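Local coordinates for F5/8 type C domain protein (Clostridium perfringens, PDB 7JRM) that probably binds carbohydrate through a CBM51 module and so helps the peptidase ZmpB recognise glycans of mucin-type glycoproteins, at residues E141-F146 with A221-L226; V168-E173 with V192-S197; Y16-K21 with V79-T84; G11-Y16 with S74-V79; E135-S140 with E199-V204. All blocks are in the same frame, centred on the assembly; numbering follows the deposited sequence. Where two conformers were deposited one is given.

Contact 1 (E141-F146 with A221-L226); sequences EGYDIF and AKFRNL
The antiparallel pairing of strand 145-152 with strand 215-224, in the beta-sandwich of the NPCBM-type module, is flanked by an offset aromatic stack between Tyr143 and Phe223. The two rings are practically parallel, planes 1° apart, and their centroids lie 4.0 Å from each other. Phe223 CB also rests over the Tyr143 face as a CH-pi contact, while Asn225 OD1 comes to the edge of the same ring, in its plane. Phe146, its CG anti to the backbone N (chi1 171°), sends its ring along the strand to Ala221, CE1 lying 4.0 Å from Ala221 CB. The hydrogen-bonded pair Ile145 and Arg224 exchanges two backbone bonds, the shorter from Arg224 N to Ile145 O at 2.6 Å. Beyond this pair side chains take over. Asp144 N donates to Asn225 OD1 (3.2 Å) from above the carbonyl plane, and Leu226 N gives a straighter bond, 162°, to Asp144 OD2 on the anti side of the carboxylate (2.9 Å). Arg224 turns its guanidinium away, to Thr80 and Asp147. Two side chains, Asp144 and Asn225, thus prolong the pairing past the last regular bridge, each accepting a backbone N-H from the other segment.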
# COMPACT_ATOMS: atom_id res chain seq x y z
N GLU A 141 15.05 31.56 6.83
CA GLU A 141 15.73 31.09 5.62
C GLU A 141 15.43 29.62 5.38
O GLU A 141 15.56 28.79 6.28
CB GLU A 141 17.24 31.32 5.74
CG GLU A 141 17.63 32.77 5.98
CD GLU A 141 19.13 32.98 5.91
OE1 GLU A 141 19.76 32.46 4.97
OE2 GLU A 141 19.67 33.66 6.80
N GLY A 142 15.04 29.30 4.15
CA GLY A 142 14.75 27.93 3.76
C GLY A 142 13.33 27.47 4.02
O GLY A 142 12.99 26.34 3.66
N TYR A 143 12.49 28.31 4.62
CA TYR A 143 11.12 27.95 4.93
C TYR A 143 10.17 28.55 3.90
O TYR A 143 10.47 29.56 3.26
CB TYR A 143 10.74 28.43 6.34
CG TYR A 143 11.53 27.74 7.43
CD1 TYR A 143 11.42 26.37 7.63
CD2 TYR A 143 12.38 28.46 8.27
CE1 TYR A 143 12.14 25.73 8.63
CE2 TYR A 143 13.10 27.83 9.27
CZ TYR A 143 12.97 26.47 9.45
OH TYR A 143 13.69 25.84 10.44
N ASP A 144 9.01 27.90 3.74
CA ASP A 144 8.04 28.26 2.72
C ASP A 144 6.80 28.94 3.28
O ASP A 144 6.37 29.97 2.75
CB ASP A 144 7.63 27.01 1.93
CG ASP A 144 8.80 26.34 1.24
OD1 ASP A 144 9.54 27.03 0.51
OD2 ASP A 144 8.98 25.12 1.43
N ILE A 145 6.21 28.39 4.34
CA ILE A 145 4.93 28.85 4.86
C ILE A 145 5.04 29.04 6.36
O ILE A 145 5.63 28.21 7.06
CB ILE A 145 3.80 27.86 4.51
CG1 ILE A 145 3.45 27.94 3.02
CG2 ILE A 145 2.56 28.10 5.36
CD1 ILE A 145 2.83 29.26 2.62
N PHE A 146 4.47 30.13 6.86
CA PHE A 146 4.32 30.36 8.29
C PHE A 146 2.84 30.24 8.66
O PHE A 146 2.00 30.90 8.05
CB PHE A 146 4.85 31.73 8.71
CG PHE A 146 4.52 32.10 10.12
CD1 PHE A 146 5.08 31.41 11.18
CD2 PHE A 146 3.62 33.12 10.40
CE1 PHE A 146 4.77 31.74 12.49
CE2 PHE A 146 3.31 33.46 11.70
CZ PHE A 146 3.89 32.76 12.75
N ALA A 221 2.39 28.15 16.41
CA ALA A 221 3.17 28.86 15.40
C ALA A 221 4.28 27.97 14.87
O ALA A 221 5.12 27.49 15.65
CB ALA A 221 3.74 30.15 15.98
N LYS A 222 4.31 27.76 13.56
CA LYS A 222 5.24 26.80 12.98
C LYS A 222 5.51 27.15 11.53
O LYS A 222 4.68 27.75 10.85
CB LYS A 222 4.69 25.37 13.08
CG LYS A 222 3.38 25.16 12.34
CD LYS A 222 2.82 23.77 12.59
CE LYS A 222 1.39 23.65 12.07
NZ LYS A 222 0.74 22.39 12.52
N PHE A 223 6.70 26.78 11.07
CA PHE A 223 7.02 26.83 9.66
C PHE A 223 6.52 25.57 8.97
O PHE A 223 6.44 24.50 9.58
CB PHE A 223 8.53 26.97 9.44
CG PHE A 223 9.07 28.34 9.77
CD1 PHE A 223 8.66 29.45 9.05
CD2 PHE A 223 10.00 28.50 10.78
CE1 PHE A 223 9.15 30.71 9.35
CE2 PHE A 223 10.50 29.76 11.08
CZ PHE A 223 10.08 30.86 10.36
N ARG A 224 6.18 25.70 7.69
CA ARG A 224 5.73 24.57 6.89
C ARG A 224 6.42 24.61 5.54
O ARG A 224 6.41 25.64 4.87
CB ARG A 224 4.20 24.58 6.71
CG ARG A 224 3.42 24.58 8.02
CD ARG A 224 1.93 24.78 7.76
NE ARG A 224 1.33 23.63 7.09
CZ ARG A 224 0.25 23.00 7.53
NH1 ARG A 224 -0.23 21.96 6.86
NH2 ARG A 224 -0.35 23.40 8.64
N ASN A 225 7.02 23.48 5.15
CA ASN A 225 7.79 23.40 3.93
C ASN A 225 7.10 22.50 2.91
O ASN A 225 6.43 21.53 3.28
CB ASN A 225 9.20 22.87 4.20
CG ASN A 225 10.16 23.96 4.64
OD1 ASN A 225 9.74 25.07 4.96
ND2 ASN A 225 11.45 23.65 4.67
N LEU A 226 7.28 22.83 1.64
CA LEU A 226 6.79 21.97 0.57
C LEU A 226 7.50 20.62 0.62
O LEU A 226 8.65 20.52 1.05
CB LEU A 226 6.99 22.63 -0.79
CG LEU A 226 6.42 24.04 -0.95
CD1 LEU A 226 6.64 24.56 -2.37
CD2 LEU A 226 4.94 24.06 -0.60

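Contact 2 (V168-E173 with V192-S197); sequences VYVDGE and VDVRNS
Valine packing carries most of this contact. Val168 CG1 and Val192 CG2 meet tip to tip at 3.8 Å. Val170 divides its branches: CG2 slides past Val192 CG1 and reaches Val194 CG1 at 3.8 Å, whereas CG1, anti to the backbone N (chi1 175°), lies against Ser197 CB at 3.6 Å. No hydrogen bond joins the two segments directly. Their polar link is a water that donates to Asp171 OD2 (2.8 Å) and, over a longer distance, to Asn196 O. The same OD2 approaches Ser197 CB to 3.4 Å, and Asp171 OD1 accepts from the backbone N of Lys198 and Glu199. Within 192-197, Arg195 grips the Asp193 carboxylate side-on with NE and NH2; NH2 lies 2.8 Å from Asp193 OD2, which sits in the guanidinium plane. Asp193 OD1 also takes Arg195 N in an Asx turn. Ser197 OG donates to Val194 O and is bonded to Ser140 OG. Type I' turn 170-173 closes the hairpin of strands 163-170 and 173-182, and type II turn 194-197 lies where the chain passes from strand 188-193 of one sheet to strand 199-205 of the other; valines packed between facing sheets are typical of a beta-sandwich.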
# COMPACT_ATOMS: atom_id res chain seq x y z
N VAL A 168 2.32 40.28 10.99
CA VAL A 168 3.42 39.43 10.55
C VAL A 168 4.18 40.17 9.46
O VAL A 168 3.61 40.51 8.41
CB VAL A 168 2.93 38.07 10.04
CG1 VAL A 168 4.07 37.31 9.38
CG2 VAL A 168 2.35 37.26 11.19
N TYR A 169 5.46 40.43 9.71
CA TYR A 169 6.34 41.09 8.75
C TYR A 169 7.32 40.08 8.17
O TYR A 169 7.87 39.25 8.91
CB TYR A 169 7.10 42.24 9.41
CG TYR A 169 6.22 43.40 9.84
CD1 TYR A 169 6.10 44.53 9.06
CD2 TYR A 169 5.51 43.34 11.04
CE1 TYR A 169 5.29 45.59 9.45
CE2 TYR A 169 4.71 44.39 11.44
CZ TYR A 169 4.60 45.51 10.64
OH TYR A 169 3.80 46.56 11.04
N VAL A 170 7.52 40.14 6.86
CA VAL A 170 8.45 39.27 6.16
C VAL A 170 9.52 40.16 5.53
O VAL A 170 9.23 40.91 4.59
CB VAL A 170 7.75 38.41 5.10
CG1 VAL A 170 8.77 37.61 4.31
CG2 VAL A 170 6.74 37.48 5.76
N ASP A 171 10.74 40.07 6.05
CA ASP A 171 11.85 40.93 5.61
C ASP A 171 11.48 42.40 5.73
O ASP A 171 11.78 43.22 4.86
CB ASP A 171 12.29 40.58 4.19
CG ASP A 171 13.03 39.26 4.11
OD1 ASP A 171 13.67 38.88 5.11
OD2 ASP A 171 12.96 38.60 3.05
N GLY A 172 10.81 42.75 6.83
CA GLY A 172 10.41 44.11 7.09
C GLY A 172 9.13 44.56 6.42
O GLY A 172 8.68 45.68 6.66
N GLU A 173 8.52 43.71 5.59
CA GLU A 173 7.30 44.06 4.86
C GLU A 173 6.10 43.40 5.53
O GLU A 173 6.10 42.19 5.77
CB GLU A 173 7.39 43.62 3.40
CG GLU A 173 8.42 44.39 2.59
CD GLU A 173 8.12 45.87 2.51
OE1 GLU A 173 8.99 46.68 2.88
OE2 GLU A 173 7.00 46.22 2.09
N VAL A 192 1.09 32.64 6.13
CA VAL A 192 1.88 33.64 5.44
C VAL A 192 2.92 32.96 4.56
O VAL A 192 3.61 32.04 5.01
CB VAL A 192 2.56 34.61 6.43
CG1 VAL A 192 3.25 35.74 5.68
CG2 VAL A 192 1.55 35.16 7.42
N ASP A 193 3.02 33.41 3.32
CA ASP A 193 4.09 32.98 2.43
C ASP A 193 5.40 33.63 2.86
O ASP A 193 5.50 34.86 2.92
CB ASP A 193 3.75 33.36 0.98
CG ASP A 193 4.66 32.70 -0.04
OD1 ASP A 193 5.74 32.20 0.34
OD2 ASP A 193 4.30 32.69 -1.23
N VAL A 194 6.40 32.81 3.17
CA VAL A 194 7.70 33.32 3.60
C VAL A 194 8.80 32.76 2.70
O VAL A 194 9.95 32.62 3.11
CB VAL A 194 7.97 32.97 5.08
CG1 VAL A 194 6.96 33.65 5.98
CG2 VAL A 194 7.95 31.46 5.29
N ARG A 195 8.44 32.45 1.45
CA ARG A 195 9.38 31.85 0.52
C ARG A 195 10.52 32.81 0.20
O ARG A 195 10.29 33.99 -0.06
CB ARG A 195 8.67 31.43 -0.76
CG ARG A 195 8.12 30.02 -0.74
CD ARG A 195 7.45 29.67 -2.06
NE ARG A 195 6.36 30.58 -2.37
CZ ARG A 195 5.60 30.49 -3.46
NH1 ARG A 195 5.82 29.53 -4.35
NH2 ARG A 195 4.62 31.36 -3.67
N ASN A 196 11.75 32.28 0.22
CA ASN A 196 12.95 33.04 -0.15
C ASN A 196 13.10 34.29 0.71
O ASN A 196 13.48 35.36 0.23
CB ASN A 196 12.95 33.40 -1.63
CG ASN A 196 13.05 32.18 -2.53
OD1 ASN A 196 13.96 31.36 -2.38
ND2 ASN A 196 12.11 32.04 -3.46
N SER A 197 12.81 34.16 2.00
CA SER A 197 12.97 35.24 2.96
C SER A 197 14.10 34.91 3.93
O SER A 197 14.59 33.77 4.00
CB SER A 197 11.67 35.49 3.72
OG SER A 197 11.43 34.47 4.68
O HOH W 1 15.03 38.02 1.22

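Contact 3 (Y16-K21 with V79-T84); sequences YSMDEK and VTDKET
Met18 folds over the backbone of 79-84, and its course can be traced atom by atom. CB lies 4.1 Å from Thr80 O. CG, placed anti to the carbonyl carbon of its own residue (chi1 -70°), comes closer to that oxygen, 3.3 Å, and also meets Asp81 CB at 3.7 Å, the two side chains crossing at about a right angle. A bend at chi2 (-51°) brings SD to Val79 CG1 at 3.7 Å while still lying near Thr80 O. CG and SD thus both lie against Thr80 O, flanked by Val79 and Asp81. The backbones of the two segments form a single parallel bridge, Tyr16 with Val79. Thr80 N donates to Tyr16 O, 2.7 Å and nearly straight at 171°, and Ser17 CA makes a CH...O contact with Thr80 O. Within 16-21, Glu20 OE1 accepts Ser17 N at 2.6 Å, drawing the loop into a compact curve. Thr80 OG1 is engaged by Arg224. Met18 and Asp81 also touch Tyr229, just ahead of helix 232-242, and Asp19 forms a salt bridge with Lys271, so the contact sits where strands 14-16 and 70-79 end, ahead of strand 83-85 and next to the helices that follow the sandwich.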
# COMPACT_ATOMS: atom_id res chain seq x y z
N TYR A 16 -2.53 23.11 4.10
CA TYR A 16 -2.88 21.72 4.31
C TYR A 16 -1.61 20.87 4.31
O TYR A 16 -0.58 21.25 3.76
CB TYR A 16 -3.84 21.21 3.22
CG TYR A 16 -5.26 21.69 3.37
CD1 TYR A 16 -6.17 21.00 4.17
CD2 TYR A 16 -5.70 22.83 2.71
CE1 TYR A 16 -7.47 21.44 4.30
CE2 TYR A 16 -7.00 23.27 2.84
CZ TYR A 16 -7.88 22.57 3.64
OH TYR A 16 -9.18 23.01 3.77
N SER A 17 -1.71 19.70 4.95
CA SER A 17 -0.62 18.75 4.96
C SER A 17 -0.75 17.79 3.77
O SER A 17 -1.68 17.88 2.97
CB SER A 17 -0.58 18.00 6.29
OG SER A 17 -1.35 16.81 6.23
N MET A 18 0.19 16.85 3.66
CA MET A 18 0.21 15.97 2.50
C MET A 18 -0.92 14.95 2.52
O MET A 18 -1.44 14.58 1.46
CB MET A 18 1.56 15.25 2.42
CG MET A 18 2.73 16.15 2.05
SD MET A 18 2.42 17.16 0.58
CE MET A 18 2.41 15.90 -0.69
N ASP A 19 -1.33 14.49 3.70
CA ASP A 19 -2.34 13.45 3.81
C ASP A 19 -3.75 13.98 3.99
O ASP A 19 -4.70 13.19 4.02
CB ASP A 19 -2.00 12.52 4.98
CG ASP A 19 -0.60 11.94 4.89
OD1 ASP A 19 -0.43 10.91 4.21
OD2 ASP A 19 0.32 12.52 5.49
N GLU A 20 -3.92 15.30 4.10
CA GLU A 20 -5.24 15.88 4.34
C GLU A 20 -5.98 16.09 3.02
O GLU A 20 -5.38 16.35 1.98
CB GLU A 20 -5.11 17.20 5.09
CG GLU A 20 -4.61 17.04 6.52
CD GLU A 20 -4.29 18.37 7.18
OE1 GLU A 20 -3.71 19.25 6.51
OE2 GLU A 20 -4.63 18.54 8.37
N LYS A 21 -7.31 15.98 3.09
CA LYS A 21 -8.16 16.20 1.93
C LYS A 21 -8.40 17.70 1.77
O LYS A 21 -8.95 18.35 2.66
CB LYS A 21 -9.48 15.45 2.09
CG LYS A 21 -10.41 15.58 0.89
CD LYS A 21 -9.79 14.98 -0.36
CE LYS A 21 -10.86 14.66 -1.40
NZ LYS A 21 -10.25 14.29 -2.71
N VAL A 79 -0.02 23.28 0.24
CA VAL A 79 0.03 21.87 0.61
C VAL A 79 1.47 21.56 1.00
O VAL A 79 2.35 21.49 0.14
CB VAL A 79 -0.44 20.96 -0.54
CG1 VAL A 79 -0.34 19.50 -0.13
CG2 VAL A 79 -1.87 21.32 -0.93
N THR A 80 1.70 21.37 2.30
CA THR A 80 3.04 21.27 2.85
C THR A 80 3.26 19.90 3.48
O THR A 80 2.35 19.08 3.59
CB THR A 80 3.29 22.37 3.89
OG1 THR A 80 2.40 22.19 5.00
CG2 THR A 80 3.04 23.74 3.27
N ASP A 81 4.51 19.66 3.90
CA ASP A 81 4.88 18.39 4.51
C ASP A 81 5.54 18.60 5.87
O ASP A 81 4.85 18.60 6.90
CB ASP A 81 5.82 17.61 3.58
CG ASP A 81 6.10 16.21 4.08
OD1 ASP A 81 5.28 15.68 4.87
OD2 ASP A 81 7.14 15.63 3.70
N LYS A 82 6.86 18.76 5.88
CA LYS A 82 7.59 18.90 7.14
C LYS A 82 7.25 20.22 7.82
O LYS A 82 7.12 21.26 7.17
CB LYS A 82 9.09 18.81 6.89
CG LYS A 82 9.56 17.48 6.34
CD LYS A 82 8.94 16.31 7.10
CE LYS A 82 9.62 15.00 6.73
NZ LYS A 82 8.74 13.83 6.98
N GLU A 83 7.10 20.17 9.14
CA GLU A 83 6.78 21.35 9.94
C GLU A 83 7.81 21.51 11.05
O GLU A 83 8.36 20.53 11.55
CB GLU A 83 5.37 21.26 10.53
CG GLU A 83 4.26 21.19 9.50
CD GLU A 83 2.91 20.85 10.10
OE1 GLU A 83 2.84 20.66 11.33
OE2 GLU A 83 1.92 20.78 9.34
N THR A 84 8.06 22.76 11.42
CA THR A 84 9.00 23.10 12.48
C THR A 84 8.35 24.13 13.39
O THR A 84 8.05 25.25 12.95
CB THR A 84 10.31 23.65 11.91
OG1 THR A 84 10.86 22.71 10.97
CG2 THR A 84 11.32 23.88 13.03

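Contact 4 (G11-Y16 with S74-V79); sequences GENLAY and SRTIAV
Asn13 and Thr76 open the parallel pairing of strand 14-16 with strand 70-79, a worked case of a side chain standing in for a backbone acceptor. Asn13 OD1 receives Thr76 N at 3.0 Å, almost straight at 174°, in line with the strand bonds that follow. Thr76 OG1 lies 2.9 Å from the same oxygen, a weak and unsettled bond. From there the peptide groups alternate: Leu14 N donates to Thr76 O, Ala78 N to Leu14 O (3.1 Å), and Tyr16 N to Ala78 O (2.6 Å). Leu14 O is gripped twice, since a water at 2.7 Å from it donates as well and also bonds Thr76 OG1.

The other well-supplied group is the guanidinium of Arg75. With CG between the backbone N and the carbonyl carbon (chi1 58°) and a bend at chi2, the side chain bends back toward segment 11-16. Arg75 NH1 then donates to Glu12 O at 3.0 Å, the oxygen lying in the guanidinium plane, and Leu14 CD1 sits over a face of that group, 3.4 Å from NH1. NE bonds the Tyr61 hydroxyl and NH2 the carbonyls of Leu24 and Lys26, so every nitrogen has an acceptor, which probably helps to accommodate a buried charge. On the same face Tyr16 presents a ring edge to Ile77, CD2 to CG2 3.8 Å. Strand 14-16 is the outermost of its four-stranded Ig-like sheet; strand 55-64 flanks 70-79 on its other side, while Ala15 and Ala78 face strands 188-193 and 145-152 of the adjoining module.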
# COMPACT_ATOMS: atom_id res chain seq x y z
N GLY A 11 -12.40 35.27 1.93
CA GLY A 11 -11.59 34.08 1.91
C GLY A 11 -10.17 34.35 2.37
O GLY A 11 -9.54 35.30 1.90
N GLU A 12 -9.67 33.53 3.28
CA GLU A 12 -8.34 33.71 3.85
C GLU A 12 -7.40 32.62 3.36
O GLU A 12 -7.83 31.59 2.84
CB GLU A 12 -8.40 33.71 5.39
CG GLU A 12 -9.28 34.80 5.97
CD GLU A 12 -9.19 34.89 7.48
OE1 GLU A 12 -8.79 33.89 8.11
OE2 GLU A 12 -9.53 35.96 8.03
N ASN A 13 -6.11 32.86 3.55
CA ASN A 13 -5.10 31.89 3.13
C ASN A 13 -5.15 30.64 3.99
O ASN A 13 -5.30 30.72 5.22
CB ASN A 13 -3.71 32.52 3.19
CG ASN A 13 -3.49 33.58 2.12
OD1 ASN A 13 -4.13 33.55 1.07
ND2 ASN A 13 -2.58 34.51 2.39
N LEU A 14 -5.02 29.48 3.35
CA LEU A 14 -5.09 28.20 4.02
C LEU A 14 -3.80 27.42 3.83
O LEU A 14 -2.98 27.74 2.97
CB LEU A 14 -6.27 27.36 3.50
CG LEU A 14 -7.67 27.68 4.04
CD1 LEU A 14 -8.71 26.91 3.26
CD2 LEU A 14 -7.75 27.36 5.52
N ALA A 15 -3.63 26.39 4.65
CA ALA A 15 -2.48 25.49 4.57
C ALA A 15 -2.93 24.08 4.92
O ALA A 15 -3.64 23.88 5.91
CB ALA A 15 -1.35 25.93 5.50
N TYR A 16 -2.53 23.11 4.10
CA TYR A 16 -2.88 21.72 4.31
C TYR A 16 -1.61 20.87 4.31
O TYR A 16 -0.58 21.25 3.76
CB TYR A 16 -3.84 21.21 3.22
CG TYR A 16 -5.26 21.69 3.37
CD1 TYR A 16 -6.17 21.00 4.17
CD2 TYR A 16 -5.70 22.83 2.71
CE1 TYR A 16 -7.47 21.44 4.30
CE2 TYR A 16 -7.00 23.27 2.84
CZ TYR A 16 -7.88 22.57 3.64
OH TYR A 16 -9.18 23.01 3.77
N SER A 74 -9.69 36.44 -3.81
CA SER A 74 -8.63 35.49 -4.10
C SER A 74 -7.92 35.10 -2.81
O SER A 74 -7.79 35.90 -1.89
CB SER A 74 -7.61 36.07 -5.10
OG SER A 74 -6.42 35.30 -5.12
N ARG A 75 -7.48 33.84 -2.77
CA ARG A 75 -6.73 33.33 -1.63
C ARG A 75 -5.85 32.18 -2.10
O ARG A 75 -6.11 31.55 -3.13
CB ARG A 75 -7.66 32.87 -0.50
CG ARG A 75 -8.66 31.79 -0.90
CD ARG A 75 -8.17 30.40 -0.50
NE ARG A 75 -9.24 29.41 -0.53
CZ ARG A 75 -9.99 29.09 0.52
NH1 ARG A 75 -9.80 29.68 1.69
NH2 ARG A 75 -10.94 28.17 0.40
N THR A 76 -4.79 31.93 -1.34
CA THR A 76 -3.84 30.87 -1.66
C THR A 76 -4.04 29.67 -0.74
O THR A 76 -4.44 29.81 0.42
CB THR A 76 -2.40 31.37 -1.53
OG1 THR A 76 -2.15 31.79 -0.19
CG2 THR A 76 -2.16 32.54 -2.48
N ILE A 77 -3.77 28.49 -1.27
CA ILE A 77 -3.88 27.23 -0.53
C ILE A 77 -2.56 26.49 -0.67
O ILE A 77 -2.19 26.09 -1.78
CB ILE A 77 -5.05 26.37 -1.02
CG1 ILE A 77 -6.38 27.09 -0.79
CG2 ILE A 77 -5.05 25.02 -0.32
CD1 ILE A 77 -7.60 26.26 -1.13
N ALA A 78 -1.87 26.29 0.44
CA ALA A 78 -0.57 25.63 0.45
C ALA A 78 -0.71 24.19 0.92
O ALA A 78 -1.43 23.90 1.88
CB ALA A 78 0.42 26.38 1.35
N VAL A 79 -0.02 23.28 0.24
CA VAL A 79 0.03 21.87 0.61
C VAL A 79 1.47 21.56 1.00
O VAL A 79 2.35 21.49 0.14
CB VAL A 79 -0.44 20.96 -0.54
CG1 VAL A 79 -0.34 19.50 -0.13
CG2 VAL A 79 -1.87 21.32 -0.93
O HOH W 2 -6.87 36.82 0.56
O HOH W 3 -4.56 35.63 -0.78
O HOH W 4 -1.57 29.52 1.58

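Contact 5 (E135-S140 with E199-V204); sequences EIVYNS and EIKLVV
Lys201 leaves the strand with CG anti to the backbone N (chi1 -175°) and bends at chi3, whereas Glu135, with CG beside its own N (chi1 -78°), runs extended; the two side chains cross obliquely and bring their charges near each other. Glu135 OE1 and Lys201 NZ stay 4.6 Å apart, beyond a salt bridge, and two waters fill the link. One donates to Glu135 OE2 and accepts from Lys201 NZ, the other does the same between Glu135 OE1 and NZ. Tyr133 supplies a further partner to OE2, and Lys201 also makes a cation-pi contact with Tyr169. The aliphatic stem of the lysine is used too: CG lies 3.8 Å from Val137 CG2, while Val137 CG1 faces the carboxylate carbon of Glu199, CD, at 3.7 Å. That acid pairs with Lys92.

Strands 134-139 and 199-205 are antiparallel neighbours in a five-stranded sheet, one layer of the beta-sandwich of the NPCBM/NEW2 module. The hydrogen-bonded pairs Ile136 with Leu202 and Tyr138 with Ile200 each exchange two N-H...O bonds, of which Leu202 N to Ile136 O is the shortest, 2.7 Å at 173°. On the face carrying these four residues the contacts are apolar and buried: Tyr138 CB meets Ile200 CG2 at 3.8 Å, strand 127-131 packs against Ile136 and strand 215-224 against Leu202. At the end of the pairing Ser140 OG is hydrogen-bonded to Ser197 OG, and Ser140 CB approaches Ile200 CG2.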
# COMPACT_ATOMS: atom_id res chain seq x y z
N GLU A 135 7.79 42.38 19.75
CA GLU A 135 8.39 42.15 18.44
C GLU A 135 9.35 40.98 18.57
O GLU A 135 10.36 41.08 19.27
CB GLU A 135 9.11 43.40 17.93
CG GLU A 135 8.21 44.47 17.37
CD GLU A 135 8.98 45.57 16.66
OE1 GLU A 135 10.22 45.44 16.54
OE2 GLU A 135 8.35 46.56 16.24
N ILE A 136 9.03 39.87 17.91
CA ILE A 136 9.84 38.66 17.96
C ILE A 136 10.27 38.32 16.54
O ILE A 136 9.42 38.17 15.65
CB ILE A 136 9.09 37.48 18.61
CG1 ILE A 136 8.50 37.91 19.95
CG2 ILE A 136 10.01 36.29 18.79
CD1 ILE A 136 7.72 36.81 20.66
N VAL A 137 11.57 38.20 16.33
CA VAL A 137 12.16 37.97 15.01
C VAL A 137 12.76 36.58 14.97
O VAL A 137 13.47 36.18 15.91
CB VAL A 137 13.21 39.04 14.67
CG1 VAL A 137 13.85 38.76 13.32
CG2 VAL A 137 12.58 40.43 14.69
N TYR A 138 12.49 35.84 13.90
CA TYR A 138 13.03 34.51 13.69
C TYR A 138 13.76 34.45 12.35
O TYR A 138 13.43 35.17 11.41
CB TYR A 138 11.92 33.44 13.70
CG TYR A 138 11.45 33.04 15.08
CD1 TYR A 138 10.38 33.69 15.68
CD2 TYR A 138 12.06 32.01 15.77
CE1 TYR A 138 9.94 33.32 16.93
CE2 TYR A 138 11.63 31.63 17.03
CZ TYR A 138 10.57 32.30 17.60
OH TYR A 138 10.13 31.93 18.85
N ASN A 139 14.76 33.57 12.29
CA ASN A 139 15.39 33.25 11.01
C ASN A 139 14.42 32.41 10.19
O ASN A 139 14.00 31.34 10.63
CB ASN A 139 16.70 32.50 11.25
CG ASN A 139 17.47 32.22 9.96
OD1 ASN A 139 16.93 31.67 9.00
ND2 ASN A 139 18.74 32.61 9.94
N SER A 140 14.07 32.90 9.00
CA SER A 140 13.10 32.23 8.14
C SER A 140 13.73 31.69 6.86
O SER A 140 13.01 31.39 5.90
CB SER A 140 11.95 33.18 7.81
OG SER A 140 12.42 34.34 7.14
N GLU A 199 14.05 36.84 7.30
CA GLU A 199 13.55 37.15 8.63
C GLU A 199 12.03 37.24 8.59
O GLU A 199 11.44 37.71 7.62
CB GLU A 199 14.12 38.47 9.15
CG GLU A 199 15.56 38.39 9.61
CD GLU A 199 15.97 39.61 10.42
OE1 GLU A 199 15.31 40.66 10.29
OE2 GLU A 199 16.96 39.51 11.18
N ILE A 200 11.40 36.78 9.67
CA ILE A 200 9.98 36.99 9.92
C ILE A 200 9.85 37.65 11.29
O ILE A 200 10.52 37.25 12.25
CB ILE A 200 9.17 35.68 9.83
CG1 ILE A 200 7.67 35.98 9.98
CG2 ILE A 200 9.63 34.67 10.87
CD1 ILE A 200 6.80 34.74 9.96
N LYS A 201 9.00 38.67 11.36
CA LYS A 201 8.83 39.46 12.58
C LYS A 201 7.38 39.35 13.03
O LYS A 201 6.47 39.76 12.31
CB LYS A 201 9.22 40.92 12.35
CG LYS A 201 9.18 41.78 13.60
CD LYS A 201 9.93 43.09 13.39
CE LYS A 201 9.42 43.82 12.16
NZ LYS A 201 10.05 45.16 12.00
N LEU A 202 7.18 38.80 14.22
CA LEU A 202 5.85 38.62 14.80
C LEU A 202 5.57 39.78 15.75
O LEU A 202 6.27 39.95 16.76
CB LEU A 202 5.76 37.29 15.53
CG LEU A 202 6.20 36.06 14.73
CD1 LEU A 202 6.01 34.79 15.55
CD2 LEU A 202 5.45 35.97 13.41
N VAL A 203 4.55 40.58 15.43
CA VAL A 203 4.27 41.83 16.13
C VAL A 203 2.90 41.73 16.79
O VAL A 203 1.92 41.35 16.14
CB VAL A 203 4.34 43.03 15.18
CG1 VAL A 203 3.87 44.30 15.89
CG2 VAL A 203 5.76 43.21 14.66
N VAL A 204 2.84 42.09 18.07
CA VAL A 204 1.59 42.17 18.82
C VAL A 204 1.44 43.63 19.25
O VAL A 204 2.12 44.09 20.18
CB VAL A 204 1.58 41.23 20.04
CG1 VAL A 204 0.26 41.35 20.79
CG2 VAL A 204 1.83 39.80 19.60
O HOH W 5 8.35 46.70 13.52
O HOH W 6 11.64 46.56 14.39

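How the contacts relate
Contacts 1, 2 and 5 share one beta-sandwich, contacts 3 and 4 the Ig-like unit and its junction with it. Contact 5 lies in one sheet and contact 1 in the other, centres about 13 Å apart, and Phe146 CG packs on Ile200 CD1 at 3.5 Å between them. Contact 2 spans both sheets, its centre about 10 Å from that of contact 1 and about 9 Å from that of contact 5. Contacts 3 and 4 continue one another through Tyr16 and Val79. Contact 1 is one of their links to the sandwich, Arg224 NE meeting Thr80 OG1 at 2.8 Å and Ile145 packing on Ala78. The bound calcium lies about 12 Å from the side chain of Val203, in contact 5.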